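Local coordinates for protein phytase (Klebsiella pneumoniae, PDB 2WU0) that probably releases phosphate groups from phytate (inositol hexakisphosphate), acting as a phosphatase of the histidine acid phosphatase family, at residues A[16-21]-A[281-286]; A[92-97]-A[400-405]; A[319-324]-A[336-341]. The protein carries 4 engineered substitutions. All blocks are in the same frame, centred on the assembly; numbering follows the deposited sequence.

Contact 1: A[16-21]-A[281-286]. With SO4 (sulfate ion), chain H.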
loop_
_atom_site.group_PDB
_atom_site.type_symbol
_atom_site.label_atom_id
_atom_site.label_comp_id
_atom_site.label_asym_id
_atom_site.label_seq_id
_atom_site.Cartn_x
_atom_site.Cartn_y
_atom_site.Cartn_z
ATOM N N LEU A 16 12.570 -15.252 -14.927
ATOM C CA LEU A 16 12.435 -14.013 -14.186
ATOM C C LEU A 16 13.784 -13.310 -14.124
ATOM O O LEU A 16 14.772 -13.890 -13.682
ATOM C CB LEU A 16 11.941 -14.315 -12.772
ATOM C CG LEU A 16 11.788 -13.132 -11.835
ATOM C CD1 LEU A 16 10.861 -12.089 -12.475
ATOM C CD2 LEU A 16 11.301 -13.626 -10.478
ATOM N N GLU A 17 13.802 -12.048 -14.550
ATOM C CA GLU A 17 15.027 -11.264 -14.644
ATOM C C GLU A 17 15.191 -10.214 -13.548
ATOM O O GLU A 17 16.291 -9.999 -13.068
ATOM C CB GLU A 17 15.057 -10.549 -15.982
ATOM C CG GLU A 17 15.146 -11.470 -17.161
ATOM C CD GLU A 17 15.616 -10.755 -18.397
ATOM O OE1 GLU A 17 14.834 -9.964 -18.944
ATOM O OE2 GLU A 17 16.763 -10.976 -18.823
ATOM N N LYS A 18 14.097 -9.555 -13.174
ATOM C CA LYS A 18 14.127 -8.387 -12.294
ATOM C C LYS A 18 12.797 -8.274 -11.545
ATOM O O LYS A 18 11.718 -8.395 -12.149
ATOM C CB LYS A 18 14.304 -7.115 -13.137
ATOM C CG LYS A 18 15.249 -6.067 -12.556
ATOM C CD LYS A 18 14.792 -5.515 -11.216
ATOM C CE LYS A 18 15.751 -4.460 -10.659
ATOM N NZ LYS A 18 16.451 -3.664 -11.695
ATOM N N VAL A 19 12.875 -8.051 -10.239
ATOM C CA VAL A 19 11.717 -7.679 -9.476
ATOM C C VAL A 19 11.876 -6.230 -9.002
ATOM O O VAL A 19 12.948 -5.829 -8.528
ATOM C CB VAL A 19 11.520 -8.618 -8.277
ATOM C CG1 VAL A 19 10.377 -8.096 -7.360
ATOM C CG2 VAL A 19 11.235 -10.020 -8.769
ATOM N N VAL A 20 10.811 -5.447 -9.166
ATOM C CA VAL A 20 10.664 -4.150 -8.500
ATOM C C VAL A 20 9.405 -4.238 -7.641
ATOM O O VAL A 20 8.341 -4.586 -8.147
ATOM C CB VAL A 20 10.516 -2.995 -9.509
ATOM C CG1 VAL A 20 10.176 -1.707 -8.787
ATOM C CG2 VAL A 20 11.785 -2.835 -10.296
ATOM N N GLU A 21 9.528 -3.958 -6.344
ATOM C CA GLU A 21 8.404 -4.139 -5.414
ATOM C C GLU A 21 8.199 -2.939 -4.509
ATOM O O GLU A 21 9.155 -2.397 -3.953
ATOM C CB GLU A 21 8.625 -5.372 -4.560
ATOM C CG GLU A 21 7.490 -5.689 -3.611
ATOM C CD GLU A 21 7.621 -7.096 -3.021
ATOM O OE1 GLU A 21 8.757 -7.652 -3.079
ATOM O OE2 GLU A 21 6.598 -7.643 -2.512
ATOM N N ASN A 281 22.326 -2.094 -10.344
ATOM C CA ASN A 281 22.271 -3.403 -10.936
ATOM C C ASN A 281 21.889 -4.393 -9.834
ATOM O O ASN A 281 22.742 -4.858 -9.074
ATOM C CB ASN A 281 23.650 -3.710 -11.548
ATOM C CG ASN A 281 23.706 -5.037 -12.293
ATOM O OD1 ASN A 281 23.061 -6.009 -11.916
ATOM N ND2 ASN A 281 24.516 -5.083 -13.342
ATOM N N VAL A 282 20.602 -4.693 -9.737
ATOM C CA VAL A 282 20.095 -5.596 -8.720
ATOM C C VAL A 282 18.964 -6.410 -9.302
ATOM O O VAL A 282 18.260 -5.946 -10.194
ATOM C CB VAL A 282 19.571 -4.840 -7.481
ATOM C CG1 VAL A 282 20.715 -4.136 -6.768
ATOM C CG2 VAL A 282 18.481 -3.834 -7.877
ATOM N N ARG A 283 18.800 -7.630 -8.798
ATOM C CA ARG A 283 17.756 -8.518 -9.269
ATOM C C ARG A 283 16.443 -8.167 -8.622
ATOM O O ARG A 283 15.382 -8.466 -9.156
ATOM C CB ARG A 283 18.077 -9.973 -8.929
ATOM C CG ARG A 283 19.192 -10.629 -9.728
ATOM C CD ARG A 283 19.163 -10.234 -11.203
ATOM N NE ARG A 283 19.955 -9.026 -11.414
ATOM C CZ ARG A 283 19.725 -8.114 -12.352
ATOM N NH1 ARG A 283 18.687 -8.211 -13.171
ATOM N NH2 ARG A 283 20.538 -7.074 -12.445
ATOM N N TRP A 284 16.514 -7.537 -7.456
ATOM C CA TRP A 284 15.311 -7.213 -6.692
ATOM C C TRP A 284 15.454 -5.821 -6.066
ATOM O O TRP A 284 16.346 -5.591 -5.247
ATOM C CB TRP A 284 15.122 -8.295 -5.642
ATOM C CG TRP A 284 13.898 -8.199 -4.824
ATOM C CD1 TRP A 284 12.841 -7.364 -5.000
ATOM C CD2 TRP A 284 13.579 -9.024 -3.710
ATOM N NE1 TRP A 284 11.891 -7.601 -4.040
ATOM C CE2 TRP A 284 12.322 -8.619 -3.235
ATOM C CE3 TRP A 284 14.252 -10.060 -3.050
ATOM C CZ2 TRP A 284 11.721 -9.206 -2.124
ATOM C CZ3 TRP A 284 13.652 -10.649 -1.951
ATOM C CH2 TRP A 284 12.395 -10.221 -1.502
ATOM N N LEU A 285 14.611 -4.889 -6.502
ATOM C CA LEU A 285 14.575 -3.550 -5.932
ATOM C C LEU A 285 13.315 -3.539 -5.113
ATOM O O LEU A 285 12.230 -3.717 -5.658
ATOM C CB LEU A 285 14.537 -2.465 -7.011
ATOM C CG LEU A 285 14.399 -1.028 -6.497
ATOM C CD1 LEU A 285 15.553 -0.677 -5.565
ATOM C CD2 LEU A 285 14.321 -0.027 -7.632
ATOM N N LEU A 286 13.471 -3.400 -3.801
ATOM C CA LEU A 286 12.358 -3.436 -2.866
ATOM C C LEU A 286 12.199 -2.053 -2.254
ATOM O O LEU A 286 13.125 -1.534 -1.613
ATOM C CB LEU A 286 12.622 -4.470 -1.772
ATOM C CG LEU A 286 11.611 -4.597 -0.631
ATOM C CD1 LEU A 286 10.230 -4.835 -1.200
ATOM C CD2 LEU A 286 12.010 -5.718 0.327
HETATM S S SO4 H . 19.316 -5.283 -15.716
HETATM O O1 SO4 H . 18.122 -5.888 -15.157
HETATM O O2 SO4 H . 19.253 -3.832 -15.500
HETATM O O3 SO4 H . 20.493 -5.883 -15.099
HETATM O O4 SO4 H . 19.382 -5.536 -17.162
#
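Arg-283 touches Glu-17 by doubling back on itself. Its CB leaves the backbone heading away from segment 16-21, but bends at chi2 (-40°) and chi3 (89°) return the guanidinium, and NH1 donates to Glu-17 O at 3.0 Å. That oxygen lies close to the guanidinium plane, while the donor stands above the plane of the carbonyl. The same group also meets a sulfate ion, probably from the crystallisation liquor: NH1 reaches its O1 at 3.1 Å and NH2 its O3 at 2.9 Å. NH2 further bonds Asn-281 OD1, so NH1 and NH2 each have two partners, which restrains the group's rotation. Arg-325 and the backbone N of Ala-278 also bond the anion.

Beyond Arg-283 the two segments become neighbouring parallel strands, bonded from Val-19 N to Arg-283 O, from Leu-285 N to Val-19 O and from Glu-21 N to Leu-285 O. They belong to the main sheet of the histidine acid phosphatase fold, where the first leads towards RAGIRPP, this chain's counterpart of the family's RHGxRxP motif, and the second towards its HD pair. On the other side of strand 14-24, Glu-17 and Lys-18 both face Arg-325 in a classic beta bulge.

The bent chain of Lys-18 passes at a slant over Val-282, Lys-18 CE 3.9 Å from Val-282 CG2, before NZ bonds Gly-273 O. Val-19 and Trp-284 point the same way; Val-19 CG1, anti to the backbone N (173°), sits 3.5 Å from Trp-284 CD1. Glu-21 runs extended beside Leu-286, Glu-21 CG 3.7 Å from Leu-286 CD1, and its OE2 goes on to Ser-320 and Lys-67. A bond from Trp-284 NE1 to Glu-21 OE1 is doubtful.

Contact 2: A[92-97]-A[400-405]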
loop_
_atom_site.group_PDB
_atom_site.type_symbol
_atom_site.label_atom_id
_atom_site.label_comp_id
_atom_site.label_asym_id
_atom_site.label_seq_id
_atom_site.Cartn_x
_atom_site.Cartn_y
_atom_site.Cartn_z
ATOM N N TYR A 92 18.373 -4.524 -3.410
ATOM C CA TYR A 92 18.582 -3.240 -2.749
ATOM C C TYR A 92 17.253 -2.824 -2.157
ATOM O O TYR A 92 16.260 -2.713 -2.883
ATOM C CB TYR A 92 19.055 -2.164 -3.719
ATOM C CG TYR A 92 19.335 -0.831 -3.047
ATOM C CD1 TYR A 92 20.548 -0.603 -2.394
ATOM C CD2 TYR A 92 18.386 0.196 -3.051
ATOM C CE1 TYR A 92 20.815 0.603 -1.779
ATOM C CE2 TYR A 92 18.644 1.411 -2.433
ATOM C CZ TYR A 92 19.860 1.604 -1.801
ATOM O OH TYR A 92 20.140 2.788 -1.184
ATOM N N VAL A 93 17.233 -2.618 -0.843
ATOM C CA VAL A 93 16.027 -2.241 -0.135
ATOM C C VAL A 93 16.121 -0.785 0.276
ATOM O O VAL A 93 17.105 -0.359 0.885
ATOM C CB VAL A 93 15.799 -3.115 1.109
ATOM C CG1 VAL A 93 14.435 -2.822 1.706
ATOM C CG2 VAL A 93 15.922 -4.601 0.751
ATOM N N ARG A 94 15.074 -0.036 -0.046
ATOM C CA ARG A 94 14.994 1.374 0.274
ATOM C C ARG A 94 13.660 1.651 0.916
ATOM O O ARG A 94 12.628 1.522 0.268
ATOM C CB ARG A 94 15.137 2.201 -0.993
ATOM C CG ARG A 94 14.901 3.678 -0.813
ATOM C CD ARG A 94 15.553 4.472 -1.944
ATOM N NE ARG A 94 15.086 5.854 -1.990
ATOM C CZ ARG A 94 15.677 6.822 -2.678
ATOM N NH1 ARG A 94 16.753 6.582 -3.405
ATOM N NH2 ARG A 94 15.175 8.040 -2.652
ATOM N N ALA A 95 13.695 2.049 2.186
ATOM C CA ALA A 95 12.501 2.259 2.993
ATOM C C ALA A 95 12.300 3.734 3.304
ATOM O O ALA A 95 13.258 4.487 3.481
ATOM C CB ALA A 95 12.596 1.454 4.296
ATOM N N SER A 96 11.032 4.138 3.349
ATOM C CA SER A 96 10.642 5.437 3.893
ATOM C C SER A 96 11.237 5.549 5.295
ATOM O O SER A 96 11.227 4.581 6.035
ATOM C CB SER A 96 9.115 5.536 3.949
ATOM O OG SER A 96 8.673 6.657 4.685
ATOM N N PRO A 97 11.761 6.725 5.663
ATOM C CA PRO A 97 12.471 6.867 6.952
ATOM C C PRO A 97 11.632 6.644 8.222
ATOM O O PRO A 97 12.199 6.443 9.286
ATOM C CB PRO A 97 13.002 8.301 6.919
ATOM C CG PRO A 97 12.174 9.004 5.915
ATOM C CD PRO A 97 11.727 7.983 4.905
ATOM N N VAL A 400 15.558 10.253 -9.757
ATOM C CA VAL A 400 16.078 10.066 -8.410
ATOM C C VAL A 400 17.184 9.022 -8.430
ATOM O O VAL A 400 17.045 7.992 -9.080
ATOM C CB VAL A 400 14.978 9.653 -7.414
ATOM C CG1 VAL A 400 13.882 10.721 -7.369
ATOM C CG2 VAL A 400 14.415 8.307 -7.791
ATOM N N ALA A 401 18.294 9.316 -7.750
ATOM C CA ALA A 401 19.359 8.338 -7.579
ATOM C C ALA A 401 18.771 7.270 -6.663
ATOM O O ALA A 401 18.400 7.571 -5.536
ATOM C CB ALA A 401 20.597 8.974 -6.962
ATOM N N MET A 402 18.631 6.043 -7.159
ATOM C CA MET A 402 17.952 4.994 -6.388
ATOM C C MET A 402 18.816 4.517 -5.223
ATOM O O MET A 402 18.302 4.217 -4.141
ATOM C CB MET A 402 17.549 3.824 -7.287
ATOM C CG MET A 402 16.811 2.686 -6.571
ATOM S SD MET A 402 15.252 3.197 -5.837
ATOM C CE MET A 402 14.336 3.752 -7.284
ATOM N N VAL A 403 20.122 4.452 -5.432
ATOM C CA VAL A 403 21.020 4.132 -4.342
ATOM C C VAL A 403 21.209 5.385 -3.492
ATOM O O VAL A 403 21.746 6.385 -3.949
ATOM C CB VAL A 403 22.369 3.563 -4.851
ATOM C CG1 VAL A 403 23.357 3.409 -3.702
ATOM C CG2 VAL A 403 22.129 2.222 -5.551
ATOM N N LEU A 404 20.714 5.329 -2.261
ATOM C CA LEU A 404 20.928 6.391 -1.280
ATOM C C LEU A 404 22.363 6.340 -0.779
ATOM O O LEU A 404 23.035 5.329 -0.949
ATOM C CB LEU A 404 19.990 6.195 -0.089
ATOM C CG LEU A 404 18.503 6.410 -0.332
ATOM C CD1 LEU A 404 17.709 5.630 0.691
ATOM C CD2 LEU A 404 18.150 7.895 -0.283
ATOM N N PRO A 405 22.840 7.423 -0.150
ATOM C CA PRO A 405 24.149 7.389 0.534
ATOM C C PRO A 405 24.118 6.640 1.879
ATOM O O PRO A 405 23.042 6.216 2.315
ATOM C CB PRO A 405 24.461 8.869 0.749
ATOM C CG PRO A 405 23.125 9.548 0.776
ATOM C CD PRO A 405 22.197 8.748 -0.076
HETATM O O HOH W 1 22.334 3.012 0.140
#
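Tyr-92 and Arg-94 both hold CG anti to the backbone N (chi1 -178° and 173°); the alternation of the strand puts the two side chains on one side, and these torsions then aim them into the bend at 400-405. The arginine stays stretched from CG to NE, which brings NH1 to two successive carbonyls: Ala-401 O and Met-402 O, each at 2.9 Å. Both oxygens lie near the guanidinium plane, yet they are used differently. Ala-401 O is met in its carbonyl plane, on a lone pair, whereas NH1 stands well above the plane of the Met-402 carbonyl. Leu-404 crosses the arginine at about a right angle, with CD2 over the centre of one guanidinium face. NH2 forms a salt bridge with Asp-128, so the guanidinium is tied both to the tail and to that aspartate.

At the tyrosine, Leu-404 N donates to Tyr-92 OH at 2.8 Å. A water 2.6 Å from Tyr-92 OH sits at the ring edge and donates in turn to Leu-404 O, closing a small polar circuit round one residue. Val-403 CG2 lies over the rim of one ring face, and His-121 stacks on the tyrosine too. Here the irregular C-terminal tail is strapped across strand 91-95 of the main sheet in the histidine acid phosphatase fold.

Contact 3: A[319-324]-A[336-341]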
loop_
_atom_site.group_PDB
_atom_site.type_symbol
_atom_site.label_atom_id
_atom_site.label_comp_id
_atom_site.label_asym_id
_atom_site.label_seq_id
_atom_site.Cartn_x
_atom_site.Cartn_y
_atom_site.Cartn_z
ATOM N N SER A 319 1.155 -5.491 2.276
ATOM C CA SER A 319 0.783 -5.818 0.912
ATOM C C SER A 319 1.840 -5.210 0.029
ATOM O O SER A 319 2.673 -4.447 0.516
ATOM C CB SER A 319 -0.609 -5.264 0.553
ATOM O OG SER A 319 -0.638 -3.849 0.479
ATOM N N SER A 320 1.806 -5.545 -1.261
ATOM C CA SER A 320 2.756 -4.964 -2.220
ATOM C C SER A 320 2.325 -5.035 -3.671
ATOM O O SER A 320 1.637 -5.956 -4.085
ATOM C CB SER A 320 4.155 -5.583 -2.083
ATOM O OG SER A 320 4.169 -6.938 -2.477
ATOM N N LEU A 321 2.755 -4.015 -4.409
ATOM C CA LEU A 321 2.618 -3.906 -5.865
ATOM C C LEU A 321 3.951 -4.427 -6.432
ATOM O O LEU A 321 5.015 -3.958 -6.032
ATOM C CB LEU A 321 2.440 -2.433 -6.252
ATOM C CG LEU A 321 1.345 -1.991 -7.218
ATOM C CD1 LEU A 321 1.550 -0.497 -7.545
ATOM C CD2 LEU A 321 1.324 -2.837 -8.464
ATOM N N VAL A 322 3.892 -5.383 -7.344
ATOM C CA VAL A 322 5.099 -5.978 -7.886
ATOM C C VAL A 322 5.157 -5.835 -9.407
ATOM O O VAL A 322 4.146 -5.953 -10.094
ATOM C CB VAL A 322 5.189 -7.465 -7.505
ATOM C CG1 VAL A 322 6.381 -8.096 -8.158
ATOM C CG2 VAL A 322 5.249 -7.621 -5.987
ATOM N N LEU A 323 6.357 -5.539 -9.901
ATOM C CA LEU A 323 6.677 -5.530 -11.331
ATOM C C LEU A 323 7.786 -6.538 -11.512
ATOM O O LEU A 323 8.836 -6.419 -10.881
ATOM C CB LEU A 323 7.199 -4.166 -11.797
ATOM C CG LEU A 323 6.356 -2.925 -11.519
ATOM C CD1 LEU A 323 7.012 -1.728 -12.157
ATOM C CD2 LEU A 323 4.951 -3.114 -12.061
ATOM N N GLU A 324 7.535 -7.535 -12.349
ATOM C CA GLU A 324 8.504 -8.566 -12.668
ATOM C C GLU A 324 8.775 -8.497 -14.167
ATOM O O GLU A 324 7.845 -8.533 -14.970
ATOM C CB GLU A 324 7.938 -9.944 -12.314
ATOM C CG GLU A 324 7.871 -10.238 -10.822
ATOM C CD GLU A 324 7.127 -11.536 -10.497
ATOM O OE1 GLU A 324 6.483 -12.108 -11.407
ATOM O OE2 GLU A 324 7.172 -11.976 -9.318
ATOM N N LEU A 336 6.586 -8.009 -19.113
ATOM C CA LEU A 336 6.378 -7.448 -17.803
ATOM C C LEU A 336 5.150 -8.096 -17.202
ATOM O O LEU A 336 4.108 -8.167 -17.850
ATOM C CB LEU A 336 6.159 -5.946 -17.900
ATOM C CG LEU A 336 6.247 -5.236 -16.557
ATOM C CD1 LEU A 336 7.701 -5.181 -16.078
ATOM C CD2 LEU A 336 5.660 -3.860 -16.687
ATOM N N ARG A 337 5.287 -8.571 -15.968
ATOM C CA ARG A 337 4.156 -9.020 -15.169
ATOM C C ARG A 337 3.949 -8.032 -14.017
ATOM O O ARG A 337 4.893 -7.600 -13.361
ATOM C CB ARG A 337 4.408 -10.429 -14.639
ATOM C CG ARG A 337 3.377 -10.902 -13.664
ATOM C CD ARG A 337 3.542 -12.365 -13.359
ATOM N NE ARG A 337 2.501 -12.812 -12.439
ATOM C CZ ARG A 337 2.712 -13.399 -11.266
ATOM N NH1 ARG A 337 3.937 -13.624 -10.820
ATOM N NH2 ARG A 337 1.672 -13.753 -10.526
ATOM N N VAL A 338 2.704 -7.667 -13.776
ATOM C CA VAL A 338 2.391 -6.684 -12.773
ATOM C C VAL A 338 1.274 -7.235 -11.909
ATOM O O VAL A 338 0.226 -7.623 -12.425
ATOM C CB VAL A 338 1.929 -5.392 -13.438
ATOM C CG1 VAL A 338 1.428 -4.392 -12.396
ATOM C CG2 VAL A 338 3.056 -4.806 -14.268
ATOM N N TYR A 339 1.483 -7.276 -10.594
ATOM C CA TYR A 339 0.393 -7.674 -9.706
ATOM C C TYR A 339 0.413 -6.992 -8.358
ATOM O O TYR A 339 1.418 -6.422 -7.943
ATOM C CB TYR A 339 0.386 -9.186 -9.520
ATOM C CG TYR A 339 1.686 -9.752 -9.026
ATOM C CD1 TYR A 339 2.715 -10.029 -9.908
ATOM C CD2 TYR A 339 1.881 -10.013 -7.684
ATOM C CE1 TYR A 339 3.906 -10.552 -9.463
ATOM C CE2 TYR A 339 3.070 -10.541 -7.227
ATOM C CZ TYR A 339 4.074 -10.808 -8.125
ATOM O OH TYR A 339 5.240 -11.319 -7.685
ATOM N N PHE A 340 -0.725 -7.057 -7.687
ATOM C CA PHE A 340 -0.837 -6.614 -6.314
ATOM C C PHE A 340 -1.063 -7.833 -5.448
ATOM O O PHE A 340 -1.814 -8.717 -5.821
ATOM C CB PHE A 340 -1.996 -5.633 -6.161
ATOM C CG PHE A 340 -2.146 -5.119 -4.775
ATOM C CD1 PHE A 340 -1.199 -4.256 -4.244
ATOM C CD2 PHE A 340 -3.198 -5.523 -3.984
ATOM C CE1 PHE A 340 -1.315 -3.789 -2.954
ATOM C CE2 PHE A 340 -3.319 -5.064 -2.698
ATOM C CZ PHE A 340 -2.365 -4.188 -2.182
ATOM N N GLN A 341 -0.396 -7.909 -4.308
ATOM C CA GLN A 341 -0.534 -9.087 -3.447
ATOM C C GLN A 341 -0.734 -8.652 -2.008
ATOM O O GLN A 341 -0.254 -7.595 -1.579
ATOM C CB GLN A 341 0.677 -10.039 -3.574
ATOM C CG GLN A 341 1.956 -9.477 -3.003
ATOM C CD GLN A 341 3.195 -10.265 -3.368
ATOM O OE1 GLN A 341 3.169 -11.485 -3.464
ATOM N NE2 GLN A 341 4.307 -9.557 -3.551
#
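Ser-319 sets its CB and OG against the Phe-340 ring near CZ, while OG bonds Pro-316 O. Next, Ser-320 pairs with Gln-341 twice over: their backbones exchange bonds in both directions, and Gln-341 NE2 donates to Ser-320 OG at 2.8 Å. That serine oxygen is shared with Glu-21 of strand 14-24, which flanks 320-328 on its other side. Leu-321 faces the opposite way, where it forms a non-hydrogen-bonded pair with Phe-340 and brings Leu-321 CD2 to 4.2 Å from Val-338 CG1.

Val-322 returns to the side of Ser-320 and makes a CH-pi contact, CB resting 3.8 Å from the centroid of the Tyr-339 ring. With chi1 at 55°, the tyrosine ring leans towards segment 319-324; Arg-337 NH2 lies over the rim of its other face. Leu-323 then joins Leu-321 on the apolar side, its CD2 beside Val-338 CG2 at 3.4 Å.

Glu-324 ends the walk. Its OE1 takes a salt bridge from Arg-337 NH1 at 3.0 Å, on the syn side, and OE2 receives the Tyr-339 OH at 2.6 Å from above the carboxylate plane. Trp-326 NE1 adds a bond to OE1 and Tyr-75 OH one to OE2. This antiparallel hairpin has one hydrocarbon face and one largely polar face that also carries Val-322, and on the latter a buried carboxylate with a partner of opposite charge and several hydrogen-bond partners is probably kept ionised; Arg-337 in turn has Glu-364 as a second counter-charge.

All three contacts reach one sheet. Strand 284-289 of contact 1 lies next to strand 91-95 of contact 2, and its strand 14-24 lies beside 320-328 of contact 3; contacts 2 and 3 do not touch, their nearest atoms being about 10 Å apart. Contacts 1 and 3 are buried strand pairings, parallel between distant parts of the chain in the first, antiparallel within a hairpin in the third. Contact 2 is partly exposed and lacks strand pairing: side chains seize the backbone of a tail, and a water joins in. Contact 3 pairs a glutamate and an arginine across its strands, whereas the arginine of contact 1 meets a carbonyl and a sulfate.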